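Local coordinates for protein alternansucrase (Leuconostoc mesenteroides, PDB 6HVG) that belongs to the glycoside hydrolase family 70 enzymes, with a TIM-type barrel, a bound calcium ion and repeats related to choline-binding modules, at residues N552-R557 with V1228-P1233; N580-S585 with A591-W596; Y599-G604 with D616-D621; A628-I633 with W1156-I1161. All blocks are in the same frame, centred on the assembly; numbering follows the deposited sequence.

Interaction 1. Residues N552-R557 with V1228-P1233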
loop_
_atom_site.group_PDB
_atom_site.type_symbol
_atom_site.label_atom_id
_atom_site.label_comp_id
_atom_site.label_asym_id
_atom_site.label_seq_id
_atom_site.Cartn_x
_atom_site.Cartn_y
_atom_site.Cartn_z
ATOM N N ASN A 552 -19.386 16.687 -11.977
ATOM C CA ASN A 552 -18.109 16.265 -12.495
ATOM C C ASN A 552 -17.732 15.031 -11.681
ATOM O O ASN A 552 -18.565 14.150 -11.491
ATOM C CB ASN A 552 -17.106 17.400 -12.378
ATOM C CG ASN A 552 -17.388 18.506 -13.373
ATOM O OD1 ASN A 552 -17.295 18.298 -14.577
ATOM N ND2 ASN A 552 -17.729 19.676 -12.881
ATOM N N ARG A 553 -16.490 14.953 -11.211
ATOM C CA ARG A 553 -16.008 13.794 -10.470
ATOM C C ARG A 553 -16.263 12.437 -11.143
ATOM O O ARG A 553 -16.762 11.516 -10.506
ATOM C CB ARG A 553 -16.602 13.783 -9.060
ATOM C CG ARG A 553 -16.238 15.000 -8.222
ATOM C CD ARG A 553 -16.962 14.945 -6.909
ATOM N NE ARG A 553 -16.483 15.963 -5.982
ATOM C CZ ARG A 553 -17.261 16.721 -5.213
ATOM N NH1 ARG A 553 -18.581 16.584 -5.249
ATOM N NH2 ARG A 553 -16.708 17.618 -4.406
ATOM N N LYS A 554 -15.900 12.309 -12.415
ATOM C CA LYS A 554 -15.838 10.997 -13.080
ATOM C C LYS A 554 -14.578 10.292 -12.636
ATOM O O LYS A 554 -13.469 10.770 -12.886
ATOM C CB LYS A 554 -15.816 11.125 -14.595
ATOM C CG LYS A 554 -17.043 11.829 -15.154
ATOM C CD LYS A 554 -16.738 12.498 -16.469
ATOM C CE LYS A 554 -17.863 13.419 -16.929
ATOM N NZ LYS A 554 -18.804 12.652 -17.778
ATOM N N LEU A 555 -14.755 9.164 -11.971
ATOM C CA LEU A 555 -13.646 8.453 -11.384
ATOM C C LEU A 555 -13.148 7.342 -12.279
ATOM O O LEU A 555 -13.933 6.702 -12.983
ATOM C CB LEU A 555 -14.109 7.860 -10.076
ATOM C CG LEU A 555 -14.674 8.853 -9.042
ATOM C CD1 LEU A 555 -15.016 8.156 -7.727
ATOM C CD2 LEU A 555 -13.748 10.014 -8.770
ATOM N N GLY A 556 -11.832 7.149 -12.304
ATOM C CA GLY A 556 -11.228 5.987 -12.965
ATOM C C GLY A 556 -11.212 6.086 -14.469
ATOM O O GLY A 556 -11.267 5.070 -15.143
ATOM N N ARG A 557 -11.116 7.297 -14.998
ATOM C CA ARG A 557 -11.046 7.460 -16.438
ATOM C C ARG A 557 -9.605 7.322 -16.915
ATOM O O ARG A 557 -9.079 8.193 -17.603
ATOM C CB ARG A 557 -11.652 8.803 -16.872
ATOM C CG ARG A 557 -13.131 8.915 -16.549
ATOM C CD ARG A 557 -13.929 7.800 -17.211
ATOM N NE ARG A 557 -15.368 7.985 -17.001
ATOM C CZ ARG A 557 -16.183 8.700 -17.774
ATOM N NH1 ARG A 557 -15.737 9.350 -18.841
ATOM N NH2 ARG A 557 -17.449 8.784 -17.468
ATOM N N VAL A 1228 -12.357 13.694 -24.588
ATOM C CA VAL A 1228 -13.117 12.473 -24.767
ATOM C C VAL A 1228 -13.959 12.096 -23.571
ATOM O O VAL A 1228 -15.131 11.755 -23.731
ATOM C CB VAL A 1228 -12.199 11.289 -25.120
ATOM C CG1 VAL A 1228 -12.985 9.969 -25.215
ATOM C CG2 VAL A 1228 -11.472 11.583 -26.436
ATOM N N SER A 1229 -13.379 12.146 -22.372
ATOM C CA SER A 1229 -14.071 11.661 -21.170
ATOM C C SER A 1229 -15.299 12.482 -20.818
ATOM O O SER A 1229 -16.221 11.951 -20.217
ATOM C CB SER A 1229 -13.120 11.601 -19.962
ATOM O OG SER A 1229 -12.958 12.861 -19.335
ATOM N N THR A 1230 -15.309 13.763 -21.194
ATOM C CA THR A 1230 -16.369 14.697 -20.807
ATOM C C THR A 1230 -17.322 15.136 -21.923
ATOM O O THR A 1230 -18.400 15.664 -21.643
ATOM C CB THR A 1230 -15.766 15.997 -20.242
ATOM O OG1 THR A 1230 -15.013 16.657 -21.262
ATOM C CG2 THR A 1230 -14.878 15.716 -19.029
ATOM N N GLY A 1231 -16.904 14.987 -23.175
ATOM C CA GLY A 1231 -17.649 15.534 -24.300
ATOM C C GLY A 1231 -17.554 17.052 -24.411
ATOM O O GLY A 1231 -18.164 17.648 -25.306
ATOM N N GLN A 1232 -16.758 17.671 -23.532
ATOM C CA GLN A 1232 -16.660 19.125 -23.411
ATOM C C GLN A 1232 -15.231 19.558 -23.685
ATOM O O GLN A 1232 -14.317 18.748 -23.603
ATOM C CB GLN A 1232 -17.056 19.572 -21.995
ATOM C CG GLN A 1232 -18.541 19.443 -21.686
ATOM C CD GLN A 1232 -19.381 20.398 -22.536
ATOM O OE1 GLN A 1232 -20.143 19.966 -23.412
ATOM N NE2 GLN A 1232 -19.220 21.704 -22.305
ATOM N N PRO A 1233 -15.034 20.837 -24.022
ATOM C CA PRO A 1233 -13.690 21.367 -24.082
ATOM C C PRO A 1233 -13.247 21.850 -22.701
ATOM O O PRO A 1233 -14.077 22.024 -21.808
ATOM C CB PRO A 1233 -13.840 22.542 -25.053
ATOM C CG PRO A 1233 -15.242 22.992 -24.913
ATOM C CD PRO A 1233 -16.041 21.860 -24.345
#
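Arg557 and Ser1229 join two irregular loops of the family 70 region: one runs from strand 534-537 to strand 580-582, the other from helix 1220-1224 to strand 1248-1252, with 670 residues between them along the chain. The tight part is built on the Ser1229 carbonyl. Arg557 NH1 donates to Ser1229 O at 3.0 Å, on a lone pair in the carbonyl plane. The bond is bent (131° at the hydrogen), with the oxygen somewhat off the guanidinium plane. The same nitrogen also donates to Ile562 O, so two backbone carbonyls steady this end of the group. A kink at chi2 (-58°) folds the arginine back beside its own loop, and Lys554 CB lies 3.8 Å above one guanidinium face, toward the rim. Ser1229 is buried, and its OG bonds to the carboxylates of Asp629 and Asp627. Its CB packs 3.6 Å from Arg557 NH1. The looser side is formed by Lys554 and Thr1230, both partly exposed. The lysine chain runs past the carbonyl, with NZ 3.6 Å from Ser1229 O, and its CE approaches Thr1230 CG2 at a wide 4.3 Å. While that methyl faces the lysine, the hydroxyl closes an ST turn: Gln1232 N donates to Thr1230 OG1 at 3.0 Å.

Interaction 2. Residues N580-S585 with A591-W596. With CA (calcium ion), chain C.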
loop_
_atom_site.group_PDB
_atom_site.type_symbol
_atom_site.label_atom_id
_atom_site.label_comp_id
_atom_site.label_asym_id
_atom_site.label_seq_id
_atom_site.Cartn_x
_atom_site.Cartn_y
_atom_site.Cartn_z
ATOM N N ASN A 580 -5.009 14.358 -1.197
ATOM C CA ASN A 580 -6.233 14.893 -1.744
ATOM C C ASN A 580 -6.244 14.670 -3.220
ATOM O O ASN A 580 -5.438 15.245 -3.922
ATOM C CB ASN A 580 -6.330 16.381 -1.485
ATOM C CG ASN A 580 -6.488 16.703 -0.023
ATOM O OD1 ASN A 580 -7.596 16.620 0.532
ATOM N ND2 ASN A 580 -5.409 17.067 0.602
ATOM N N ASP A 581 -7.155 13.837 -3.704
ATOM C CA ASP A 581 -7.182 13.483 -5.120
ATOM C C ASP A 581 -7.903 14.591 -5.903
ATOM O O ASP A 581 -9.053 14.887 -5.655
ATOM C CB ASP A 581 -7.848 12.118 -5.308
ATOM C CG ASP A 581 -7.828 11.653 -6.700
ATOM O OD1 ASP A 581 -6.794 11.126 -7.163
ATOM O OD2 ASP A 581 -8.895 11.766 -7.345
ATOM N N ILE A 582 -7.188 15.199 -6.835
ATOM C CA ILE A 582 -7.698 16.262 -7.682
ATOM C C ILE A 582 -8.659 15.718 -8.757
ATOM O O ILE A 582 -8.393 14.697 -9.383
ATOM C CB ILE A 582 -6.522 17.021 -8.336
ATOM C CG1 ILE A 582 -5.767 17.791 -7.246
ATOM C CG2 ILE A 582 -7.011 17.955 -9.443
ATOM C CD1 ILE A 582 -4.411 18.305 -7.679
ATOM N N ASP A 583 -9.780 16.413 -8.944
ATOM C CA ASP A 583 -10.772 16.041 -9.948
ATOM C C ASP A 583 -10.343 16.535 -11.332
ATOM O O ASP A 583 -10.783 17.599 -11.798
ATOM C CB ASP A 583 -12.130 16.611 -9.569
ATOM C CG ASP A 583 -13.222 16.280 -10.571
ATOM O OD1 ASP A 583 -13.034 15.364 -11.411
ATOM O OD2 ASP A 583 -14.276 16.964 -10.506
ATOM N N ASN A 584 -9.488 15.750 -11.985
ATOM C CA ASN A 584 -9.054 16.041 -13.357
ATOM C C ASN A 584 -10.107 15.760 -14.452
ATOM O O ASN A 584 -9.843 15.996 -15.618
ATOM C CB ASN A 584 -7.751 15.301 -13.665
ATOM C CG ASN A 584 -6.608 15.713 -12.737
ATOM O OD1 ASN A 584 -6.332 16.893 -12.550
ATOM N ND2 ASN A 584 -5.946 14.732 -12.146
ATOM N N SER A 585 -11.304 15.305 -14.079
ATOM C CA SER A 585 -12.429 15.181 -15.038
ATOM C C SER A 585 -13.213 16.476 -15.225
ATOM O O SER A 585 -14.068 16.553 -16.120
ATOM C CB SER A 585 -13.415 14.100 -14.597
ATOM O OG SER A 585 -14.308 14.584 -13.610
ATOM N N ALA A 591 -8.197 22.941 -17.393
ATOM C CA ALA A 591 -7.598 24.213 -17.830
ATOM C C ALA A 591 -6.466 24.618 -16.890
ATOM O O ALA A 591 -5.420 25.091 -17.342
ATOM C CB ALA A 591 -8.646 25.334 -17.884
ATOM N N GLU A 592 -6.680 24.447 -15.586
ATOM C CA GLU A 592 -5.673 24.822 -14.595
ATOM C C GLU A 592 -4.412 23.947 -14.727
ATOM O O GLU A 592 -3.298 24.421 -14.553
ATOM C CB GLU A 592 -6.264 24.733 -13.195
ATOM C CG GLU A 592 -5.260 24.922 -12.079
ATOM C CD GLU A 592 -4.360 26.120 -12.281
ATOM O OE1 GLU A 592 -4.793 27.107 -12.902
ATOM O OE2 GLU A 592 -3.233 26.072 -11.760
ATOM N N GLN A 593 -4.599 22.677 -15.066
ATOM C CA GLN A 593 -3.470 21.783 -15.273
ATOM C C GLN A 593 -2.654 22.235 -16.495
ATOM O O GLN A 593 -1.444 22.083 -16.521
ATOM C CB GLN A 593 -3.923 20.341 -15.466
ATOM C CG GLN A 593 -4.695 19.717 -14.336
ATOM C CD GLN A 593 -3.868 19.425 -13.124
ATOM O OE1 GLN A 593 -2.709 19.811 -12.989
ATOM N NE2 GLN A 593 -4.473 18.713 -12.233
ATOM N N LEU A 594 -3.332 22.759 -17.512
ATOM C CA LEU A 594 -2.644 23.318 -18.673
ATOM C C LEU A 594 -1.884 24.586 -18.310
ATOM O O LEU A 594 -0.794 24.822 -18.818
ATOM C CB LEU A 594 -3.655 23.625 -19.789
ATOM C CG LEU A 594 -3.103 24.241 -21.077
ATOM C CD1 LEU A 594 -2.101 23.281 -21.716
ATOM C CD2 LEU A 594 -4.254 24.584 -22.012
ATOM N N ASN A 595 -2.486 25.425 -17.462
ATOM C CA ASN A 595 -1.822 26.641 -16.973
ATOM C C ASN A 595 -0.519 26.276 -16.275
ATOM O O ASN A 595 0.523 26.870 -16.552
ATOM C CB ASN A 595 -2.728 27.415 -16.008
ATOM C CG ASN A 595 -2.315 28.876 -15.834
ATOM O OD1 ASN A 595 -2.504 29.692 -16.742
ATOM N ND2 ASN A 595 -1.751 29.213 -14.676
ATOM N N TRP A 596 -0.592 25.269 -15.400
ATOM C CA TRP A 596 0.574 24.769 -14.685
ATOM C C TRP A 596 1.605 24.233 -15.641
ATOM O O TRP A 596 2.802 24.479 -15.477
ATOM C CB TRP A 596 0.152 23.677 -13.721
ATOM C CG TRP A 596 1.201 23.238 -12.731
ATOM C CD1 TRP A 596 2.162 24.001 -12.163
ATOM C CD2 TRP A 596 1.321 21.946 -12.149
ATOM N NE1 TRP A 596 2.897 23.255 -11.279
ATOM C CE2 TRP A 596 2.392 21.988 -11.257
ATOM C CE3 TRP A 596 0.640 20.747 -12.322
ATOM C CZ2 TRP A 596 2.795 20.881 -10.519
ATOM C CZ3 TRP A 596 1.047 19.636 -11.590
ATOM C CH2 TRP A 596 2.100 19.721 -10.690
HETATM CA CA CA C . -6.767 10.548 -8.967
HETATM O O HOH W 1 -6.462 12.794 -9.661
#
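The side chains of Asn584 and Gln593 cross at about a right angle, with their amide planes 55° apart. Gln593 NE2 donates to Asn584 OD1 at 2.6 Å, arriving a little out of the asparagine carbonyl plane. A bend at chi2 (-71°) carries the glutamine amide off the helix toward the loop that follows strand 580-582. The remaining atoms of the pair are also engaged: Gln593 OE1 accepts from Arg1115 and Asn584 ND2 donates to Pro1158 O, which is consistent with the way round each amide is modelled. Ile582 approaches the glutamine from the strand, its CG2 lying 3.8 Å from Gln593 NE2. Between Ile582 and Asn584 the chain turns at Asp583, whose OD1 accepts from Ser585 N, an Asx turn, and also, on its syn lone pair, from Ser585 OG. Next to Ile582 in the strand, Asp581 OD1 binds calcium at 1.9 Å. A water 2.4 Å from the calcium donates to Ile582 O at 2.7 Å, tying metal and backbone together. Glu575, Asn625 and Asp1159 complete the protein share of this calcium site, which joins barrel and neighbouring antiparallel sheet, as in other family 70 enzymes.

Interaction 3. Residues Y599-G604 with D616-D621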
loop_
_atom_site.group_PDB
_atom_site.type_symbol
_atom_site.label_atom_id
_atom_site.label_comp_id
_atom_site.label_asym_id
_atom_site.label_seq_id
_atom_site.Cartn_x
_atom_site.Cartn_y
_atom_site.Cartn_z
ATOM N N TYR A 599 3.318 26.983 -17.309
ATOM C CA TYR A 599 4.211 27.585 -16.322
ATOM C C TYR A 599 5.532 26.827 -16.211
ATOM O O TYR A 599 6.590 27.448 -16.089
ATOM C CB TYR A 599 3.514 27.656 -14.975
ATOM C CG TYR A 599 4.359 28.065 -13.797
ATOM C CD1 TYR A 599 4.556 29.390 -13.492
ATOM C CD2 TYR A 599 4.910 27.119 -12.953
ATOM C CE1 TYR A 599 5.276 29.769 -12.372
ATOM C CE2 TYR A 599 5.627 27.483 -11.830
ATOM C CZ TYR A 599 5.805 28.806 -11.545
ATOM O OH TYR A 599 6.531 29.194 -10.436
ATOM N N LEU A 600 5.481 25.503 -16.283
ATOM C CA LEU A 600 6.703 24.699 -16.190
ATOM C C LEU A 600 7.532 24.798 -17.468
ATOM O O LEU A 600 8.752 24.945 -17.401
ATOM C CB LEU A 600 6.380 23.235 -15.868
ATOM C CG LEU A 600 5.737 22.995 -14.498
ATOM C CD1 LEU A 600 5.071 21.641 -14.434
ATOM C CD2 LEU A 600 6.732 23.144 -13.350
ATOM N N MET A 601 6.874 24.737 -18.626
ATOM C CA MET A 601 7.572 24.806 -19.918
ATOM C C MET A 601 8.069 26.210 -20.246
ATOM O O MET A 601 8.875 26.378 -21.150
ATOM C CB MET A 601 6.676 24.320 -21.054
ATOM C CG MET A 601 6.201 22.878 -20.948
ATOM S SD MET A 601 7.534 21.672 -20.974
ATOM C CE MET A 601 7.665 21.415 -19.206
ATOM N N ASN A 602 7.591 27.209 -19.511
ATOM C CA ASN A 602 8.144 28.561 -19.582
ATOM C C ASN A 602 8.654 29.048 -18.228
ATOM O O ASN A 602 8.577 30.244 -17.942
ATOM C CB ASN A 602 7.067 29.509 -20.121
ATOM C CG ASN A 602 6.674 29.179 -21.541
ATOM O OD1 ASN A 602 7.271 29.686 -22.499
ATOM N ND2 ASN A 602 5.688 28.305 -21.688
ATOM N N PHE A 603 9.129 28.131 -17.383
ATOM C CA PHE A 603 9.469 28.504 -16.012
ATOM C C PHE A 603 10.453 29.636 -15.996
ATOM O O PHE A 603 10.236 30.643 -15.326
ATOM C CB PHE A 603 10.004 27.326 -15.213
ATOM C CG PHE A 603 10.310 27.659 -13.777
ATOM C CD1 PHE A 603 9.294 28.023 -12.916
ATOM C CD2 PHE A 603 11.605 27.595 -13.282
ATOM C CE1 PHE A 603 9.570 28.337 -11.585
ATOM C CE2 PHE A 603 11.882 27.901 -11.958
ATOM C CZ PHE A 603 10.866 28.275 -11.107
ATOM N N GLY A 604 11.518 29.494 -16.772
ATOM C CA GLY A 604 12.582 30.500 -16.851
ATOM C C GLY A 604 12.158 31.867 -17.368
ATOM O O GLY A 604 12.559 32.883 -16.822
ATOM N N ASP A 616 12.045 21.461 -21.091
ATOM C CA ASP A 616 11.826 21.106 -22.509
ATOM C C ASP A 616 10.778 20.040 -22.720
ATOM O O ASP A 616 10.121 20.025 -23.749
ATOM C CB ASP A 616 13.121 20.600 -23.155
ATOM C CG ASP A 616 14.276 21.563 -22.967
ATOM O OD1 ASP A 616 14.365 22.572 -23.713
ATOM O OD2 ASP A 616 15.051 21.321 -22.032
ATOM N N GLY A 617 10.673 19.110 -21.777
ATOM C CA GLY A 617 9.708 18.034 -21.870
ATOM C C GLY A 617 9.123 17.743 -20.516
ATOM O O GLY A 617 9.512 18.358 -19.537
ATOM N N ILE A 618 8.219 16.778 -20.444
ATOM C CA ILE A 618 7.600 16.404 -19.167
ATOM C C ILE A 618 7.580 14.901 -18.936
ATOM O O ILE A 618 7.643 14.126 -19.863
ATOM C CB ILE A 618 6.144 16.909 -19.089
ATOM C CG1 ILE A 618 5.334 16.327 -20.240
ATOM C CG2 ILE A 618 6.090 18.437 -19.119
ATOM C CD1 ILE A 618 3.837 16.559 -20.128
ATOM N N ARG A 619 7.474 14.531 -17.671
ATOM C CA ARG A 619 7.065 13.206 -17.262
ATOM C C ARG A 619 5.673 13.346 -16.654
ATOM O O ARG A 619 5.446 14.222 -15.824
ATOM C CB ARG A 619 8.027 12.689 -16.215
ATOM C CG ARG A 619 7.590 11.406 -15.516
ATOM C CD ARG A 619 8.527 11.090 -14.348
ATOM N NE ARG A 619 8.139 9.899 -13.581
ATOM C CZ ARG A 619 7.190 9.853 -12.645
ATOM N NH1 ARG A 619 6.515 10.939 -12.321
ATOM N NH2 ARG A 619 6.919 8.701 -12.037
ATOM N N VAL A 620 4.747 12.503 -17.077
ATOM C CA VAL A 620 3.398 12.516 -16.535
ATOM C C VAL A 620 3.338 11.489 -15.422
ATOM O O VAL A 620 3.376 10.280 -15.678
ATOM C CB VAL A 620 2.338 12.209 -17.627
ATOM C CG1 VAL A 620 0.925 12.385 -17.086
ATOM C CG2 VAL A 620 2.540 13.114 -18.840
ATOM N N ASP A 621 3.264 11.983 -14.188
ATOM C CA ASP A 621 3.190 11.137 -12.990
ATOM C C ASP A 621 1.799 10.511 -12.875
ATOM O O ASP A 621 0.797 11.182 -13.087
ATOM C CB ASP A 621 3.485 11.995 -11.753
ATOM C CG ASP A 621 3.370 11.225 -10.433
ATOM O OD1 ASP A 621 4.262 10.378 -10.120
ATOM O OD2 ASP A 621 2.382 11.502 -9.686
#
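Met601 carries this contact, laying its thioether end against the start of strand 617-620, where Ile618 and Asp616 take most of the remaining buried surface. The methionine is bent twice, at chi2 (-62°) and chi3 (98°), which swings CE round from the helix end to the strand. There CE touches Ile618 CG2 at 3.4 Å and also lies 3.6 Å from the backbone oxygen of Gly617. The sulfur is set slightly farther back: Met601 SD is 4.0 Å from Ile618 CG2 and equally far from the carbonyl carbon of Asp616. Seen as chains, methionine and isoleucine cross at about a right angle, a purely apolar meeting. With CG2 anti to its carbonyl carbon, Ile618 turns that methyl to the methionine CE.

Asp616 takes part through its backbone alone. Its CB is directed away from the helix, and its OD2 accepts from Ala1152 N and His1146 NE2, tying the start of the strand to strand 1151-1156 and to helix 1135-1147. One residue beyond Ile618, Arg619 turns to the other face of the strand, where its NH1 meets Asp621 OD1 at 3.2 Å in a nearly straight salt bridge lying in the guanidinium plane; Asp1155 is a second partner of that nitrogen.

In the parallel TIM-type barrel, strand 617-620 lies between strands 657-658 and 1151-1156. Met601, at the end of helix 587-601, fits against the outside of this wall, where it also touches Ala1154 of strand 1151-1156 and Phe638 and Tyr642 of helix 629-642.

Interaction 4. Residues A628-I633 with W1156-I1161. With CA (calcium ion), chain C.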
loop_
_atom_site.group_PDB
_atom_site.type_symbol
_atom_site.label_atom_id
_atom_site.label_comp_id
_atom_site.label_asym_id
_atom_site.label_seq_id
_atom_site.Cartn_x
_atom_site.Cartn_y
_atom_site.Cartn_z
ATOM N N ALA A 628 -7.574 10.476 -18.242
ATOM C CA ALA A 628 -6.658 10.361 -19.372
ATOM C C ALA A 628 -6.732 11.527 -20.382
ATOM O O ALA A 628 -5.883 11.638 -21.264
ATOM C CB ALA A 628 -6.891 9.036 -20.065
ATOM N N ASP A 629 -7.743 12.381 -20.267
ATOM C CA ASP A 629 -7.785 13.624 -21.041
ATOM C C ASP A 629 -6.517 14.448 -20.903
ATOM O O ASP A 629 -6.130 15.146 -21.832
ATOM C CB ASP A 629 -8.955 14.499 -20.593
ATOM C CG ASP A 629 -10.312 13.995 -21.079
ATOM O OD1 ASP A 629 -10.372 13.207 -22.059
ATOM O OD2 ASP A 629 -11.322 14.433 -20.476
ATOM N N LEU A 630 -5.869 14.370 -19.748
ATOM C CA LEU A 630 -4.664 15.135 -19.514
ATOM C C LEU A 630 -3.566 14.819 -20.510
ATOM O O LEU A 630 -2.719 15.671 -20.785
ATOM C CB LEU A 630 -4.146 14.935 -18.082
ATOM C CG LEU A 630 -5.002 15.485 -16.942
ATOM C CD1 LEU A 630 -4.268 15.329 -15.619
ATOM C CD2 LEU A 630 -5.379 16.940 -17.175
ATOM N N LEU A 631 -3.546 13.598 -21.033
ATOM C CA LEU A 631 -2.533 13.229 -22.003
ATOM C C LEU A 631 -2.751 13.991 -23.304
ATOM O O LEU A 631 -1.782 14.483 -23.915
ATOM C CB LEU A 631 -2.539 11.719 -22.266
ATOM C CG LEU A 631 -2.362 10.782 -21.074
ATOM C CD1 LEU A 631 -2.194 9.354 -21.539
ATOM C CD2 LEU A 631 -1.177 11.173 -20.225
ATOM N N LYS A 632 -4.016 14.080 -23.716
ATOM C CA LYS A 632 -4.410 14.811 -24.925
ATOM C C LYS A 632 -4.166 16.304 -24.772
ATOM O O LYS A 632 -3.656 16.947 -25.694
ATOM C CB LYS A 632 -5.884 14.579 -25.220
ATOM C CG LYS A 632 -6.292 14.931 -26.626
ATOM C CD LYS A 632 -7.760 15.295 -26.713
ATOM C CE LYS A 632 -8.246 15.322 -28.161
ATOM N NZ LYS A 632 -7.489 16.272 -29.033
ATOM N N ILE A 633 -4.501 16.846 -23.602
ATOM C CA ILE A 633 -4.275 18.259 -23.317
ATOM C C ILE A 633 -2.799 18.600 -23.418
ATOM O O ILE A 633 -2.418 19.586 -24.047
ATOM C CB ILE A 633 -4.813 18.652 -21.926
ATOM C CG1 ILE A 633 -6.343 18.563 -21.911
ATOM C CG2 ILE A 633 -4.372 20.062 -21.534
ATOM C CD1 ILE A 633 -6.917 18.360 -20.522
ATOM N N TRP A 1156 5.482 16.416 -14.075
ATOM C CA TRP A 1156 4.112 16.946 -14.035
ATOM C C TRP A 1156 3.251 16.016 -13.168
ATOM O O TRP A 1156 3.022 14.840 -13.514
ATOM C CB TRP A 1156 3.567 17.004 -15.459
ATOM C CG TRP A 1156 2.377 17.841 -15.698
ATOM C CD1 TRP A 1156 2.150 19.091 -15.219
ATOM C CD2 TRP A 1156 1.255 17.524 -16.547
ATOM N NE1 TRP A 1156 0.948 19.573 -15.700
ATOM C CE2 TRP A 1156 0.386 18.629 -16.521
ATOM C CE3 TRP A 1156 0.913 16.425 -17.331
ATOM C CZ2 TRP A 1156 -0.802 18.667 -17.255
ATOM C CZ3 TRP A 1156 -0.284 16.465 -18.066
ATOM C CH2 TRP A 1156 -1.120 17.573 -18.017
ATOM N N VAL A 1157 2.777 16.553 -12.045
ATOM C CA VAL A 1157 2.135 15.764 -10.993
ATOM C C VAL A 1157 0.706 16.220 -10.739
ATOM O O VAL A 1157 0.418 16.799 -9.725
ATOM C CB VAL A 1157 2.972 15.838 -9.694
ATOM C CG1 VAL A 1157 2.377 14.949 -8.615
ATOM C CG2 VAL A 1157 4.399 15.407 -9.981
ATOM N N PRO A 1158 -0.206 15.930 -11.660
ATOM C CA PRO A 1158 -1.577 16.414 -11.549
ATOM C C PRO A 1158 -2.533 15.634 -10.635
ATOM O O PRO A 1158 -3.630 16.134 -10.368
ATOM C CB PRO A 1158 -2.070 16.333 -12.999
ATOM C CG PRO A 1158 -1.334 15.186 -13.564
ATOM C CD PRO A 1158 0.024 15.252 -12.945
ATOM N N ASP A 1159 -2.156 14.441 -10.166
ATOM C CA ASP A 1159 -3.087 13.589 -9.416
ATOM C C ASP A 1159 -3.476 14.131 -8.035
ATOM O O ASP A 1159 -4.629 13.991 -7.630
ATOM C CB ASP A 1159 -2.553 12.175 -9.259
ATOM C CG ASP A 1159 -3.512 11.266 -8.477
ATOM O OD1 ASP A 1159 -4.633 10.998 -8.935
ATOM O OD2 ASP A 1159 -3.149 10.841 -7.361
ATOM N N GLN A 1160 -2.542 14.721 -7.291
ATOM C CA GLN A 1160 -2.852 15.116 -5.915
ATOM C C GLN A 1160 -2.081 16.312 -5.386
ATOM O O GLN A 1160 -1.138 16.791 -6.008
ATOM C CB GLN A 1160 -2.690 13.915 -4.944
ATOM C CG GLN A 1160 -1.267 13.551 -4.551
ATOM C CD GLN A 1160 -0.465 12.904 -5.670
ATOM O OE1 GLN A 1160 -0.975 12.020 -6.371
ATOM N NE2 GLN A 1160 0.796 13.315 -5.829
ATOM N N ILE A 1161 -2.490 16.760 -4.203
ATOM C CA ILE A 1161 -1.851 17.848 -3.497
ATOM C C ILE A 1161 -2.017 17.562 -1.999
ATOM O O ILE A 1161 -3.010 16.967 -1.606
ATOM C CB ILE A 1161 -2.470 19.191 -3.944
ATOM C CG1 ILE A 1161 -1.701 20.383 -3.373
ATOM C CG2 ILE A 1161 -3.941 19.268 -3.579
ATOM C CD1 ILE A 1161 -2.089 21.691 -4.022
HETATM CA CA CA C . -6.767 10.548 -8.967
HETATM O O HOH W 1 -6.462 12.794 -9.661
#
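Leu630, early in helix 629-642, and Pro1158, just past strand 1151-1156, mark the closest backbone approach, with their CA atoms 8.6 Å apart. On the helix side, Ile633 N donates to Asp629 O in the regular i to i+4 pattern. The other chain leaves its strand at Trp1156 and bends through Pro1158 and Asp1159 before strand 1160-1161 begins. Leu630 reaches both partners: its CD1 packs 3.6 Å from Pro1158 CB, the two side chains running past each other in opposite directions, while its CB lies 4.0 Å from Trp1156 CH2. The leucine's own carbonyl oxygen comes to the ring edge, in the indole plane, with Leu630 O 3.7 Å from Trp1156 CH2. A chi1 of -163°, with CG anti to the backbone N, extends the indole outward from the strand to the helix. This is the outer layer of a TIM-type barrel: helix 629-642 makes the crossover between parallel strands 617-620 and 657-658, and strand 1151-1156 pairs with the former. Trp596 of helix 587-601 also meets the Trp1156 ring. Beyond the proline, Asp1159 OD1 binds calcium at 2.2 Å, and the metal-bound water donates to Asp1159 O at 3.0 Å.

In the fold
Interactions 2 and 4 share the calcium ion: their centres are 6 Å apart, Asp581 and Asp1159 bind it, and one water bridges it to both backbones. A probable hydrogen bond, Ile582 N to Asp1159 O (2.9 Å), joins strand 580-582 to the residue before strand 1160-1161. Interaction 1 closes the loop holding the other three and lies about 12 Å, centre to centre, from interactions 2 and 4; Arg557's side chain is about 9 Å from the calcium. It joins interaction 4 through Ser1229 OG to Asp629 OD2 (2.5 Å) and interaction 2 through Lys554 N to Ser585 OG (3.0 Å). Interaction 3 continues helix 587-601 and meets interaction 4 through Trp1156 N to Arg619 O.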